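Local coordinates for protein phthiocerol synthesis polyketide synthase type I PpsC (Mycobacterium tuberculosis, PDB 7AHB) that probably loads the extender unit onto the acyl carrier protein during phthiocerol synthesis, as the acyltransferase domain of a mycobacterial polyketide synthase, at residues L198-S203 with N296-H301. Sequence-based numbering, arbitrary orientation.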
ATOM      1  N   LEU A 198       5.126   4.405  16.919  1.00 15.46           N
ATOM      2  CA  LEU A 198       3.816   4.310  16.284  1.00 15.03           C
ATOM      3  C   LEU A 198       4.057   4.369  14.777  1.00 16.37           C
ATOM      4  O   LEU A 198       4.507   5.392  14.261  1.00 15.03           O
ATOM      5  CB  LEU A 198       2.906   5.448  16.747  1.00 17.63           C
ATOM      6  CG  LEU A 198       1.443   5.317  16.344  1.00 15.49           C
ATOM      7  CD1 LEU A 198       0.530   6.092  17.310  1.00 18.10           C
ATOM      8  CD2 LEU A 198       1.221   5.812  14.910  1.00 18.19           C
ATOM      9  N   GLY A 199       3.799   3.272  14.072  1.00 14.46           N
ATOM     10  CA  GLY A 199       4.151   3.180  12.663  1.00 14.68           C
ATOM     11  C   GLY A 199       3.049   3.555  11.700  1.00 15.38           C
ATOM     12  O   GLY A 199       3.300   4.235  10.693  1.00 15.33           O
ATOM     13  N   ILE A 200       1.824   3.128  11.994  1.00 15.73           N
ATOM     14  CA  ILE A 200       0.690   3.395  11.117  1.00 15.07           C
ATOM     15  C   ILE A 200      -0.506   3.773  11.971  1.00 19.14           C
ATOM     16  O   ILE A 200      -0.898   3.018  12.866  1.00 16.43           O
ATOM     17  CB  ILE A 200       0.333   2.193  10.220  1.00 15.71           C
ATOM     18  CG1 ILE A 200       1.551   1.786   9.376  1.00 17.41           C
ATOM     19  CG2 ILE A 200      -0.864   2.534   9.313  1.00 19.25           C
ATOM     20  CD1 ILE A 200       1.280   0.629   8.412  1.00 17.74           C
ATOM     21  N   TYR A 201      -1.099   4.934  11.682  1.00 14.29           N
ATOM     22  CA  TYR A 201      -2.428   5.262  12.201  1.00 16.21           C
ATOM     23  C   TYR A 201      -3.413   4.540  11.290  1.00 20.27           C
ATOM     24  O   TYR A 201      -3.754   5.046  10.211  1.00 18.96           O
ATOM     25  CB  TYR A 201      -2.674   6.764  12.191  1.00 17.04           C
ATOM     26  CG  TYR A 201      -1.704   7.599  12.999  1.00 17.41           C
ATOM     27  CD1 TYR A 201      -1.943   7.876  14.329  1.00 16.28           C
ATOM     28  CD2 TYR A 201      -0.563   8.118  12.417  1.00 21.62           C
ATOM     29  CE1 TYR A 201      -1.060   8.653  15.069  1.00 21.34           C
ATOM     30  CE2 TYR A 201       0.328   8.902  13.134  1.00 20.16           C
ATOM     31  CZ  TYR A 201       0.071   9.173  14.460  1.00 18.99           C
ATOM     32  OH  TYR A 201       0.950   9.948  15.161  1.00 18.43           O
ATOM     33  N   ALA A 202      -3.852   3.338  11.694  1.00 16.67           N
ATOM     34  CA  ALA A 202      -4.634   2.525  10.767  1.00 19.01           C
ATOM     35  C   ALA A 202      -6.104   2.948  10.715  1.00 19.95           C
ATOM     36  O   ALA A 202      -6.712   2.996   9.637  1.00 19.35           O
ATOM     37  CB  ALA A 202      -4.527   1.053  11.133  1.00 20.27           C
ATOM     38  N   SER A 203      -6.684   3.245  11.844  1.00 19.84           N
ATOM     39  CA  SER A 203      -8.085   3.608  11.949  1.00 21.12           C
ATOM     40  C   SER A 203      -8.285   4.220  13.329  1.00 21.52           C
ATOM     41  O   SER A 203      -7.330   4.290  14.119  1.00 22.74           O
ATOM     42  CB  SER A 203      -8.977   2.395  11.762  1.00 20.08           C
ATOM     43  OG  SER A 203      -8.942   1.570  12.899  1.00 19.83           O
ATOM     44  N   ASN A 296       8.486   8.460   8.357  1.00 16.49           N
ATOM     45  CA  ASN A 296       7.351   9.039   9.053  1.00 19.01           C
ATOM     46  C   ASN A 296       6.271   7.994   9.310  1.00 19.82           C
ATOM     47  O   ASN A 296       6.137   7.022   8.545  1.00 15.38           O
ATOM     48  CB  ASN A 296       6.753  10.189   8.233  1.00 18.82           C
ATOM     49  CG  ASN A 296       7.493  11.492   8.437  1.00 21.03           C
ATOM     50  OD1 ASN A 296       8.570  11.511   9.026  1.00 18.61           O
ATOM     51  ND2 ASN A 296       6.923  12.591   7.938  1.00 16.84           N
ATOM     52  N   PRO A 297       5.480   8.178  10.378  1.00 16.78           N
ATOM     53  CA  PRO A 297       4.300   7.325  10.565  1.00 17.01           C
ATOM     54  C   PRO A 297       3.308   7.536   9.432  1.00 19.16           C
ATOM     55  O   PRO A 297       3.275   8.600   8.804  1.00 20.96           O
ATOM     56  CB  PRO A 297       3.730   7.779  11.911  1.00 20.26           C
ATOM     57  CG  PRO A 297       4.199   9.179  12.054  1.00 21.10           C
ATOM     58  CD  PRO A 297       5.572   9.234  11.414  1.00 19.30           C
ATOM     59  N   VAL A 298       2.518   6.496   9.167  1.00 18.86           N
ATOM     60  CA  VAL A 298       1.612   6.451   8.025  1.00 15.17           C
ATOM     61  C   VAL A 298       0.261   7.001   8.467  1.00 15.32           C
ATOM     62  O   VAL A 298      -0.401   6.412   9.319  1.00 15.86           O
ATOM     63  CB  VAL A 298       1.459   5.020   7.485  1.00 17.01           C
ATOM     64  CG1 VAL A 298       0.434   5.005   6.333  1.00 15.44           C
ATOM     65  CG2 VAL A 298       2.793   4.449   7.032  1.00 15.55           C
ATOM     66  N   ARG A 299      -0.153   8.125   7.891  1.00 19.55           N
ATOM     67  CA  ARG A 299      -1.405   8.784   8.289  1.00 18.00           C
ATOM     68  C   ARG A 299      -2.592   8.214   7.507  1.00 18.44           C
ATOM     69  O   ARG A 299      -3.308   8.913   6.786  1.00 17.75           O
ATOM     70  CB  ARG A 299      -1.286  10.284   8.081  1.00 16.49           C
ATOM     71  CG  ARG A 299      -0.076  10.919   8.693  1.00 17.31           C
ATOM     72  CD  ARG A 299      -0.356  11.445  10.092  1.00 21.05           C
ATOM     73  NE  ARG A 299       0.865  11.901  10.747  1.00 21.00           N
ATOM     74  CZ  ARG A 299       0.928  12.355  11.993  1.00 24.77           C
ATOM     75  NH1 ARG A 299      -0.178  12.475  12.727  1.00 24.56           N
ATOM     76  NH2 ARG A 299       2.105  12.712  12.495  1.00 25.58           N
ATOM     77  N   PHE A 300      -2.789   6.906   7.655  1.00 15.22           N
ATOM     78  CA  PHE A 300      -3.773   6.207   6.832  1.00 15.12           C
ATOM     79  C   PHE A 300      -5.183   6.536   7.281  1.00 16.79           C
ATOM     80  O   PHE A 300      -6.039   6.832   6.459  1.00 15.64           O
ATOM     81  CB  PHE A 300      -3.546   4.687   6.865  1.00 15.35           C
ATOM     82  CG  PHE A 300      -4.464   3.925   5.963  1.00 15.39           C
ATOM     83  CD1 PHE A 300      -4.396   4.085   4.587  1.00 15.37           C
ATOM     84  CD2 PHE A 300      -5.402   3.069   6.473  1.00 18.76           C
ATOM     85  CE1 PHE A 300      -5.252   3.400   3.752  1.00 14.99           C
ATOM     86  CE2 PHE A 300      -6.265   2.381   5.643  1.00 18.60           C
ATOM     87  CZ  PHE A 300      -6.190   2.544   4.284  1.00 17.34           C
ATOM     88  N   HIS A 301      -5.448   6.428   8.587  1.00 17.79           N
ATOM     89  CA  HIS A 301      -6.725   6.833   9.165  1.00 20.89           C
ATOM     90  C   HIS A 301      -7.138   8.220   8.678  1.00 21.55           C
ATOM     91  O   HIS A 301      -8.259   8.413   8.191  1.00 17.70           O
ATOM     92  CB  HIS A 301      -6.590   6.761  10.696  1.00 22.92           C
ATOM     93  CG  HIS A 301      -7.635   7.503  11.460  1.00 21.59           C
ATOM     94  ND1 HIS A 301      -7.463   7.843  12.781  1.00 23.61           N
ATOM     95  CD2 HIS A 301      -8.862   7.954  11.110  1.00 25.23           C
ATOM     96  CE1 HIS A 301      -8.540   8.476  13.215  1.00 24.47           C
ATOM     97  NE2 HIS A 301      -9.401   8.564  12.219  1.00 25.82           N
TER
HETATM   98  O   HOH W   1      -5.592   7.107  14.517  1.00 23.97           O
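The Arg299 guanidinium lies alongside the Tyr201 ring, both side chains heading in the same direction, their planes 23° apart, with CE2 of Tyr201 over one guanidinium face near its rim, 3.6 Å from Arg299 NH1. A bend at chi2 (-93°) swings the arginine chain round to run beside the ring. Leu198 CD2 sits over the centre of a tyrosine face, 3.5 Å from the plane. At the ring's edge lies the carbonyl oxygen of Val298, which also accepts the Tyr201 N-H at 2.9 Å. Val298 N donates to Gly199 O at 2.8 Å, and the two bonds frame a single beta bridge between Ile200 and Val298. The segment leading into helix 300-308, in the larger alpha/beta-hydrolase-like part, is thus tied to 197-201, an outermost strand of the four-stranded sheet of the small ferredoxin-like subdomain typical of acyltransferases, where Gly199 and Ile200 form a classic bulge opposite Val208. The aliphatic side chains at the bridge run alongside each other, Ile200 CG1 lying 3.7 Å from Val298 CB; Ile200 also touches His137, within a probable nucleophile-elbow sequence. An inverse gamma turn centred on Arg299, just before the helix, carries a weak Phe300 N to Val298 O bond. In the helix's first turn, His301 N donates to Tyr201 O over 2.7 Å. The imidazole lays one face against the Ser203 carbonyl carbon, while a water in the ring plane lies 2.7 Å from His301 ND1 and donates weakly to Ser203 O. Phe300 turns its ring edge to Ala202 O, with CD2 3.4 Å away, and meets His137 edge-to-face.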